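Local coordinates for flagellar regulatory protein C (Vibrio cholerae, PDB 4QHS), which probably hydrolyses ATP as a heptameric AAA+ activator of sigma-54 RNA polymerase, driving transcription of flagellar genes, at residues Asn40-Lys51 / Arg177-Ala187. Sequence-based numbering, arbitrary orientation.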
ATOM      1  N   ASN A  40     -41.038   2.183 -17.540  1.00 39.43           N
ATOM      2  CA  ASN A  40     -40.254   2.471 -16.377  1.00 30.94           C
ATOM      3  C   ASN A  40     -40.552   3.854 -15.909  1.00 38.06           C
ATOM      4  O   ASN A  40     -40.713   4.738 -16.696  1.00 34.77           O
ATOM      5  CB  ASN A  40     -38.783   2.398 -16.672  1.00 31.12           C
ATOM      6  CG  ASN A  40     -38.336   1.056 -17.067  1.00 37.02           C
ATOM      7  OD1 ASN A  40     -38.819   0.057 -16.604  1.00 43.43           O
ATOM      8  ND2 ASN A  40     -37.379   1.028 -17.914  1.00 46.38           N
ATOM      9  N   VAL A  41     -40.630   4.026 -14.612  1.00 32.61           N
ATOM     10  CA  VAL A  41     -40.958   5.320 -14.023  1.00 37.40           C
ATOM     11  C   VAL A  41     -39.893   5.764 -13.027  1.00 31.00           C
ATOM     12  O   VAL A  41     -39.581   5.040 -12.069  1.00 37.07           O
ATOM     13  CB  VAL A  41     -42.305   5.298 -13.285  1.00 43.93           C
ATOM     14  CG1 VAL A  41     -42.558   6.664 -12.680  1.00 41.00           C
ATOM     15  CG2 VAL A  41     -43.431   4.870 -14.215  1.00 33.85           C
ATOM     16  N   MET A  42     -39.339   6.943 -13.262  1.00 30.52           N
ATOM     17  CA  MET A  42     -38.366   7.540 -12.354  1.00 35.61           C
ATOM     18  C   MET A  42     -39.036   8.620 -11.499  1.00 42.18           C
ATOM     19  O   MET A  42     -39.582   9.578 -12.033  1.00 39.18           O
ATOM     20  CB  MET A  42     -37.201   8.147 -13.136  1.00 37.19           C
ATOM     21  CG  MET A  42     -36.156   8.812 -12.249  1.00 37.63           C
ATOM     22  SD  MET A  42     -35.235   7.652 -11.220  1.00 40.42           S
ATOM     23  CE  MET A  42     -34.565   6.612 -12.518  1.00 40.22           C
ATOM     24  N   ILE A  43     -39.002   8.463 -10.181  1.00 38.87           N
ATOM     25  CA  ILE A  43     -39.558   9.481  -9.297  1.00 36.44           C
ATOM     26  C   ILE A  43     -38.455  10.301  -8.632  1.00 40.01           C
ATOM     27  O   ILE A  43     -37.694   9.796  -7.768  1.00 36.21           O
ATOM     28  CB  ILE A  43     -40.447   8.870  -8.201  1.00 46.22           C
ATOM     29  CG1 ILE A  43     -41.396   7.821  -8.792  1.00 35.63           C
ATOM     30  CG2 ILE A  43     -41.213   9.976  -7.477  1.00 40.71           C
ATOM     31  CD1 ILE A  43     -42.157   7.054  -7.740  1.00 44.50           C
ATOM     32  N   LEU A  44     -38.370  11.558  -9.062  1.00 39.08           N
ATOM     33  CA  LEU A  44     -37.373  12.513  -8.589  1.00 40.38           C
ATOM     34  C   LEU A  44     -37.929  13.325  -7.418  1.00 41.80           C
ATOM     35  O   LEU A  44     -39.133  13.294  -7.144  1.00 44.18           O
ATOM     36  CB  LEU A  44     -36.940  13.431  -9.739  1.00 31.89           C
ATOM     37  CG  LEU A  44     -36.477  12.650 -10.975  1.00 43.64           C
ATOM     38  CD1 LEU A  44     -36.230  13.549 -12.183  1.00 32.89           C
ATOM     39  CD2 LEU A  44     -35.233  11.844 -10.646  1.00 38.38           C
ATOM     40  N   GLY A  45     -37.057  14.049  -6.730  1.00 38.78           N
ATOM     41  CA  GLY A  45     -37.482  14.854  -5.596  1.00 38.78           C
ATOM     42  C   GLY A  45     -36.665  14.518  -4.369  1.00 45.61           C
ATOM     43  O   GLY A  45     -35.917  13.538  -4.358  1.00 44.60           O
ATOM     44  N   PRO A  46     -36.793  15.327  -3.317  1.00 48.88           N
ATOM     45  CA  PRO A  46     -35.978  15.023  -2.136  1.00 48.25           C
ATOM     46  C   PRO A  46     -36.372  13.699  -1.481  1.00 44.48           C
ATOM     47  O   PRO A  46     -37.487  13.215  -1.678  1.00 48.15           O
ATOM     48  CB  PRO A  46     -36.248  16.213  -1.202  1.00 58.92           C
ATOM     49  CG  PRO A  46     -37.549  16.823  -1.706  1.00 57.49           C
ATOM     50  CD  PRO A  46     -37.537  16.592  -3.187  1.00 50.71           C
ATOM     51  N   SER A  47     -35.448  13.098  -0.737  1.00 46.02           N
ATOM     52  CA  SER A  47     -35.778  11.917   0.036  1.00 50.23           C
ATOM     53  C   SER A  47     -36.727  12.343   1.142  1.00 56.78           C
ATOM     54  O   SER A  47     -36.790  13.529   1.491  1.00 57.43           O
ATOM     55  CB  SER A  47     -34.531  11.260   0.632  1.00 47.81           C
ATOM     56  OG  SER A  47     -33.620  10.835  -0.368  1.00 45.31           O
ATOM     57  N   GLY A  48     -37.456  11.376   1.687  1.00 56.79           N
ATOM     58  CA  GLY A  48     -38.361  11.630   2.793  1.00 65.09           C
ATOM     59  C   GLY A  48     -39.373  12.707   2.463  1.00 59.78           C
ATOM     60  O   GLY A  48     -39.689  13.543   3.300  1.00 56.54           O
ATOM     61  N   SER A  49     -39.854  12.687   1.224  1.00 61.74           N
ATOM     62  CA  SER A  49     -40.856  13.626   0.756  1.00 65.13           C
ATOM     63  C   SER A  49     -42.095  12.874   0.290  1.00 66.36           C
ATOM     64  O   SER A  49     -42.805  13.336  -0.586  1.00 73.79           O
ATOM     65  CB  SER A  49     -40.298  14.489  -0.381  1.00 67.53           C
ATOM     66  OG  SER A  49     -40.124  13.740  -1.577  1.00 58.33           O
ATOM     67  N   GLY A  50     -42.335  11.700   0.870  1.00 68.74           N
ATOM     68  CA  GLY A  50     -43.518  10.910   0.567  1.00 62.15           C
ATOM     69  C   GLY A  50     -43.521  10.121  -0.736  1.00 68.73           C
ATOM     70  O   GLY A  50     -44.577   9.660  -1.165  1.00 72.65           O
ATOM     71  N   LYS A  51     -42.354   9.949  -1.356  1.00 79.85           N
ATOM     72  CA  LYS A  51     -42.243   9.238  -2.635  1.00 74.57           C
ATOM     73  C   LYS A  51     -42.724   7.803  -2.590  1.00 86.35           C
ATOM     74  O   LYS A  51     -43.200   7.262  -3.591  1.00 84.71           O
ATOM     75  CB  LYS A  51     -40.797   9.205  -3.118  1.00 67.90           C
ATOM     76  CG  LYS A  51     -40.272  10.458  -3.759  1.00 69.45           C
ATOM     77  CD  LYS A  51     -38.920  10.148  -4.378  1.00 63.63           C
ATOM     78  CE  LYS A  51     -38.129  11.401  -4.622  1.00 64.88           C
ATOM     79  NZ  LYS A  51     -36.893  11.121  -5.388  1.00 63.91           N
ATOM     80  N   ARG A 177     -32.930   4.739 -20.446  1.00 39.20           N
ATOM     81  CA  ARG A 177     -33.901   3.704 -20.203  1.00 43.23           C
ATOM     82  C   ARG A 177     -34.759   3.931 -18.979  1.00 36.88           C
ATOM     83  O   ARG A 177     -35.908   3.630 -18.972  1.00 40.95           O
ATOM     84  CB  ARG A 177     -33.238   2.358 -20.146  1.00 45.04           C
ATOM     85  CG  ARG A 177     -33.235   1.680 -21.440  1.00 48.83           C
ATOM     86  CD  ARG A 177     -32.643   0.356 -21.327  1.00 54.94           C
ATOM     87  NE  ARG A 177     -32.750  -0.368 -22.572  1.00 68.20           N
ATOM     88  CZ  ARG A 177     -33.729  -1.206 -22.869  1.00 70.42           C
ATOM     89  NH1 ARG A 177     -34.704  -1.436 -22.022  1.00 54.93           N
ATOM     90  NH2 ARG A 177     -33.721  -1.813 -24.027  1.00 79.81           N
ATOM     91  N   LEU A 178     -34.192   4.478 -17.945  1.00 37.12           N
ATOM     92  CA  LEU A 178     -34.953   4.696 -16.718  1.00 37.21           C
ATOM     93  C   LEU A 178     -35.722   6.025 -16.689  1.00 44.95           C
ATOM     94  O   LEU A 178     -36.534   6.249 -15.788  1.00 41.70           O
ATOM     95  CB  LEU A 178     -34.024   4.636 -15.506  1.00 33.06           C
ATOM     96  CG  LEU A 178     -33.483   3.258 -15.119  1.00 39.59           C
ATOM     97  CD1 LEU A 178     -32.423   3.407 -14.045  1.00 43.08           C
ATOM     98  CD2 LEU A 178     -34.607   2.384 -14.622  1.00 37.85           C
ATOM     99  N   ASN A 179     -35.455   6.906 -17.632  1.00 44.80           N
ATOM    100  CA  ASN A 179     -36.074   8.211 -17.650  1.00 41.07           C
ATOM    101  C   ASN A 179     -36.966   8.511 -18.854  1.00 44.14           C
ATOM    102  O   ASN A 179     -36.973   9.598 -19.354  1.00 41.36           O
ATOM    103  CB  ASN A 179     -35.020   9.298 -17.509  1.00 43.15           C
ATOM    104  CG  ASN A 179     -34.673   9.585 -16.082  1.00 54.33           C
ATOM    105  OD1 ASN A 179     -35.319  10.357 -15.419  1.00 49.66           O
ATOM    106  ND2 ASN A 179     -33.647   8.950 -15.603  1.00 59.21           N
ATOM    107  N   VAL A 180     -37.718   7.532 -19.300  1.00 38.00           N
ATOM    108  CA  VAL A 180     -38.751   7.786 -20.282  1.00 45.23           C
ATOM    109  C   VAL A 180     -39.765   8.776 -19.722  1.00 42.63           C
ATOM    110  O   VAL A 180     -40.257   9.653 -20.440  1.00 46.45           O
ATOM    111  CB  VAL A 180     -39.476   6.498 -20.695  1.00 38.73           C
ATOM    112  CG1 VAL A 180     -40.616   6.822 -21.618  1.00 40.95           C
ATOM    113  CG2 VAL A 180     -38.510   5.577 -21.395  1.00 46.03           C
ATOM    114  N   PHE A 181     -40.077   8.618 -18.450  1.00 41.36           N
ATOM    115  CA  PHE A 181     -41.184   9.296 -17.827  1.00 40.11           C
ATOM    116  C   PHE A 181     -40.929   9.733 -16.398  1.00 39.80           C
ATOM    117  O   PHE A 181     -41.411   9.160 -15.467  1.00 39.75           O
ATOM    118  CB  PHE A 181     -42.415   8.406 -17.892  1.00 40.64           C
ATOM    119  CG  PHE A 181     -43.697   9.144 -17.816  1.00 51.70           C
ATOM    120  CD1 PHE A 181     -44.216   9.737 -18.918  1.00 43.12           C
ATOM    121  CD2 PHE A 181     -44.393   9.225 -16.644  1.00 42.23           C
ATOM    122  CE1 PHE A 181     -45.369  10.401 -18.851  1.00 50.35           C
ATOM    123  CE2 PHE A 181     -45.556   9.894 -16.582  1.00 52.66           C
ATOM    124  CZ  PHE A 181     -46.050  10.477 -17.688  1.00 51.13           C
ATOM    125  N   PRO A 182     -40.164  10.782 -16.234  1.00 39.76           N
ATOM    126  CA  PRO A 182     -39.826  11.248 -14.908  1.00 44.03           C
ATOM    127  C   PRO A 182     -40.911  12.078 -14.285  1.00 47.70           C
ATOM    128  O   PRO A 182     -41.552  12.848 -14.943  1.00 51.40           O
ATOM    129  CB  PRO A 182     -38.602  12.091 -15.160  1.00 39.66           C
ATOM    130  CG  PRO A 182     -38.610  12.352 -16.518  1.00 40.27           C
ATOM    131  CD  PRO A 182     -39.174  11.230 -17.194  1.00 39.97           C
ATOM    132  N   LEU A 183     -41.104  11.893 -13.004  1.00 40.24           N
ATOM    133  CA  LEU A 183     -42.035  12.660 -12.241  1.00 40.98           C
ATOM    134  C   LEU A 183     -41.312  13.276 -11.076  1.00 46.55           C
ATOM    135  O   LEU A 183     -40.777  12.598 -10.240  1.00 46.89           O
ATOM    136  CB  LEU A 183     -43.166  11.782 -11.758  1.00 41.48           C
ATOM    137  CG  LEU A 183     -43.966  11.109 -12.861  1.00 43.28           C
ATOM    138  CD1 LEU A 183     -44.984  10.249 -12.300  1.00 42.13           C
ATOM    139  CD2 LEU A 183     -44.608  12.153 -13.663  1.00 47.30           C
ATOM    140  N   THR A 184     -41.304  14.585 -11.032  1.00 43.28           N
ATOM    141  CA  THR A 184     -40.604  15.272  -9.998  1.00 44.75           C
ATOM    142  C   THR A 184     -41.541  15.697  -8.879  1.00 50.29           C
ATOM    143  O   THR A 184     -42.336  16.584  -9.015  1.00 46.29           O
ATOM    144  CB  THR A 184     -39.827  16.449 -10.551  1.00 47.58           C
ATOM    145  OG1 THR A 184     -38.878  15.990 -11.502  1.00 44.39           O
ATOM    146  CG2 THR A 184     -39.105  17.132  -9.452  1.00 42.61           C
ATOM    147  N   TRP A 185     -41.405  15.030  -7.758  1.00 54.39           N
ATOM    148  CA  TRP A 185     -42.220  15.232  -6.596  1.00 58.89           C
ATOM    149  C   TRP A 185     -41.624  16.319  -5.719  1.00 68.51           C
ATOM    150  O   TRP A 185     -40.745  16.057  -4.936  1.00 75.21           O
ATOM    151  CB  TRP A 185     -42.243  13.925  -5.845  1.00 58.77           C
ATOM    152  CG  TRP A 185     -43.276  13.817  -4.904  1.00 69.18           C
ATOM    153  CD1 TRP A 185     -43.150  13.870  -3.575  1.00 73.73           C
ATOM    154  CD2 TRP A 185     -44.648  13.634  -5.174  1.00 71.98           C
ATOM    155  NE1 TRP A 185     -44.360  13.735  -2.980  1.00 77.33           N
ATOM    156  CE2 TRP A 185     -45.307  13.598  -3.950  1.00 73.14           C
ATOM    157  CE3 TRP A 185     -45.393  13.514  -6.335  1.00 74.60           C
ATOM    158  CZ2 TRP A 185     -46.664  13.429  -3.850  1.00 60.41           C
ATOM    159  CZ3 TRP A 185     -46.732  13.353  -6.232  1.00 65.94           C
ATOM    160  CH2 TRP A 185     -47.358  13.306  -5.008  1.00 61.77           C
ATOM    161  N   PRO A 186     -42.104  17.542  -5.849  1.00 72.18           N
ATOM    162  CA  PRO A 186     -41.486  18.704  -5.221  1.00 64.65           C
ATOM    163  C   PRO A 186     -41.385  18.680  -3.701  1.00 54.95           C
ATOM    164  O   PRO A 186     -42.016  17.921  -3.017  1.00 56.01           O
ATOM    165  CB  PRO A 186     -42.417  19.819  -5.639  1.00 70.30           C
ATOM    166  CG  PRO A 186     -43.733  19.177  -5.682  1.00 73.33           C
ATOM    167  CD  PRO A 186     -43.555  17.721  -5.944  1.00 74.79           C
ATOM    168  N   ALA A 187     -40.548  19.551  -3.185  1.00 46.74           N
ATOM    169  CA  ALA A 187     -40.344  19.631  -1.768  1.00 52.44           C
ATOM    170  C   ALA A 187     -41.549  20.264  -1.120  1.00 57.40           C
ATOM    171  O   ALA A 187     -42.269  20.987  -1.757  1.00 62.90           O
ATOM    172  CB  ALA A 187     -39.130  20.413  -1.480  1.00 56.36           C
TER
HETATM  173  O   HOH W   1     -36.387  -0.728 -20.319  1.00 44.40           O
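M42 bends over the last turn of helix 172-178, its CE lying 3.6 Å from CB of L178, in the parallel AAA+ sheet where the Walker A strand 41-44 runs beside the outermost strand 182-184. With chi1 at 179° swinging it away from the backbone N, CG of M42 lies alongside OD1 of N179, and the bends at chi2 and chi3 then bring CE back to the leucine. On the same face, L44 lies side by side with P182 and also brings CD1 against T184 OG1. I43 and L183 point to the other face, where V41 and, just past the strand end, W185 add to the packing through two loose contacts, V41 CG1 with L183 CD1 and I43 CG2 with W185 CB. Helix 23-35 packs on V41, L183 and W185, and M54 of helix 51-61 touches I43, L183 and W185.

The backbones interlock in parallel register: L183 N donates to M42 O, L183 O accepts L44 N, and W185 N continues the ladder to L44 O, each at 2.9 Å. Strand 41-44 then opens into the P-loop, whose sequence GPSGSGK fits the Walker A pattern of this nucleotide-free domain. K51, extended through its outer torsions, turns its ammonium back into the loop, where NZ bonds I43 O and G45 O, both at 2.8 Å. The indole of W185 stands beside this loop, with S49 O near the ring plane at its edge, although the bond from NE1 is weak and bent (119°).

At the opposite end, beyond the sheet, N40 meets the end of the helix: its ND2 sends a nearly straight bond (172°) to R177 O, 3.2 Å away, with that oxygen lying in the plane of the N40 amide.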